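Local coordinates for HemO (Neisseria meningitidis, PDB 1J77), which binds heme and, as a member of the heme oxygenase family, probably opens the porphyrin ring oxidatively, at residues K106-L111 and L163-E168. Numbering follows the deposited sequence.
Sequences KAIGWL and LNLTPE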
# COMPACT_ATOMS: atom_id res chain seq x y z
N LYS A 106 8.25 12.98 5.50
CA LYS A 106 8.30 11.51 5.54
C LYS A 106 6.90 10.97 5.24
O LYS A 106 6.77 9.91 4.59
CB LYS A 106 8.83 10.99 6.87
CG LYS A 106 10.36 11.15 7.04
CD LYS A 106 10.82 10.71 8.41
CE LYS A 106 11.51 9.38 8.36
NZ LYS A 106 12.04 8.92 9.69
N ALA A 107 5.83 11.66 5.70
CA ALA A 107 4.47 11.18 5.44
C ALA A 107 4.14 11.19 3.95
O ALA A 107 3.35 10.40 3.48
CB ALA A 107 3.40 11.97 6.27
N ILE A 108 4.77 12.09 3.19
CA ILE A 108 4.58 12.12 1.74
C ILE A 108 5.07 10.81 1.10
O ILE A 108 4.44 10.31 0.19
CB ILE A 108 5.25 13.37 1.13
CG1 ILE A 108 4.66 14.64 1.75
CG2 ILE A 108 5.01 13.38 -0.37
CD1 ILE A 108 5.49 15.88 1.48
N GLY A 109 6.18 10.29 1.60
CA GLY A 109 6.67 8.96 1.21
C GLY A 109 5.71 7.81 1.49
O GLY A 109 5.57 6.92 0.65
N TRP A 110 5.07 7.81 2.65
CA TRP A 110 4.03 6.82 2.96
C TRP A 110 2.88 6.93 2.02
O TRP A 110 2.29 5.94 1.59
CB TRP A 110 3.53 6.91 4.42
CG TRP A 110 4.51 6.45 5.42
CD1 TRP A 110 5.69 7.01 5.76
CD2 TRP A 110 4.36 5.30 6.25
NE1 TRP A 110 6.31 6.24 6.71
CE2 TRP A 110 5.50 5.21 7.06
CE3 TRP A 110 3.37 4.34 6.40
CZ2 TRP A 110 5.68 4.18 8.01
CZ3 TRP A 110 3.55 3.33 7.34
CH2 TRP A 110 4.71 3.25 8.11
N LEU A 111 2.48 8.17 1.72
CA LEU A 111 1.44 8.36 0.77
C LEU A 111 1.75 7.82 -0.65
O LEU A 111 0.89 7.20 -1.27
CB LEU A 111 1.05 9.86 0.72
CG LEU A 111 -0.08 10.19 -0.24
CD1 LEU A 111 -1.33 9.52 0.05
CD2 LEU A 111 -0.27 11.72 -0.30
N LEU A 163 4.13 19.48 -5.61
CA LEU A 163 4.36 19.93 -4.23
C LEU A 163 5.63 20.76 -4.25
O LEU A 163 5.87 21.56 -3.35
CB LEU A 163 4.52 18.77 -3.24
CG LEU A 163 3.32 17.83 -3.15
CD1 LEU A 163 3.65 16.64 -2.25
CD2 LEU A 163 2.00 18.48 -2.71
N ASN A 164 6.44 20.52 -5.28
CA ASN A 164 7.70 21.21 -5.50
C ASN A 164 8.56 21.16 -4.27
O ASN A 164 9.13 22.16 -3.84
CB ASN A 164 7.47 22.65 -5.96
CG ASN A 164 7.30 22.74 -7.46
OD1 ASN A 164 8.04 22.10 -8.22
ND2 ASN A 164 6.29 23.49 -7.89
N LEU A 165 8.66 19.95 -3.71
CA LEU A 165 9.48 19.74 -2.54
C LEU A 165 10.88 20.10 -2.96
O LEU A 165 11.25 19.88 -4.11
CB LEU A 165 9.45 18.27 -2.11
CG LEU A 165 8.18 17.67 -1.50
CD1 LEU A 165 8.55 16.41 -0.76
CD2 LEU A 165 7.48 18.61 -0.56
N THR A 166 11.64 20.67 -2.04
CA THR A 166 13.05 20.95 -2.31
C THR A 166 13.74 19.60 -2.33
O THR A 166 13.19 18.63 -1.84
CB THR A 166 13.63 21.83 -1.21
OG1 THR A 166 13.57 21.15 0.05
CG2 THR A 166 12.79 23.13 -1.01
N PRO A 167 14.94 19.50 -2.90
CA PRO A 167 15.63 18.20 -2.92
C PRO A 167 15.83 17.62 -1.53
O PRO A 167 15.82 16.39 -1.34
CB PRO A 167 17.00 18.54 -3.52
CG PRO A 167 16.79 19.81 -4.26
CD PRO A 167 15.72 20.57 -3.54
N GLU A 168 16.03 18.52 -0.58
CA GLU A 168 16.27 18.19 0.80
C GLU A 168 15.02 17.51 1.41
O GLU A 168 15.13 16.53 2.15
CB GLU A 168 16.61 19.48 1.58
CG GLU A 168 17.66 20.43 0.93
CD GLU A 168 17.14 21.30 -0.22
OE1 GLU A 168 16.42 22.30 0.04
OE2 GLU A 168 17.46 21.02 -1.39
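Leu163 meets Ile108 tip to tip: its CD1 methyl lies 4.0 Å from Ile108 CG2, the branch methyl of the isoleucine. The leucine CG stands anti to its own carbonyl carbon (chi1 -59°), and the extended second torsion carries CD1 out toward helix 104-119. The backbones stay well apart, with Leu163 CA 9.8 Å from Ile108 CA, and the gap is bridged by side chains. Asn164, with positive phi (52°), is the first residue to leave helical geometry after helix 149-162; the chain turns there, and the next leucine also points at Ile108. Leu165 approaches the other arm of the isoleucine. Its CD1 and CD2 methyls sit 3.8 Å and 3.9 Å from Ile108 CD1, so the end of the longer branch rests against both prongs of the leucine fork. The isoleucine branches are spread by its first torsion, which sets CG2 anti to the backbone N and CG1 anti to the carbonyl carbon. The contact is small and wholly apolar, burying 112 Å² in all, counting both segments. In the all-helical heme oxygenase fold, this joins helix 104-119 to the short linker between helices 149-162 and 167-192. The isoleucine side chain is about 12 Å from the bound heme and about 6 Å from the side chain of the heme-binding Tyr112, one turn further along helix 104-119. Thr166 then N-caps helix 167-192, its OG1 bonding to the backbone N of Ala169. A weak bond, 3.1 Å long, also runs from Thr166 OG1 to OE1 of Glu168, whose side chain bends back toward the threonine.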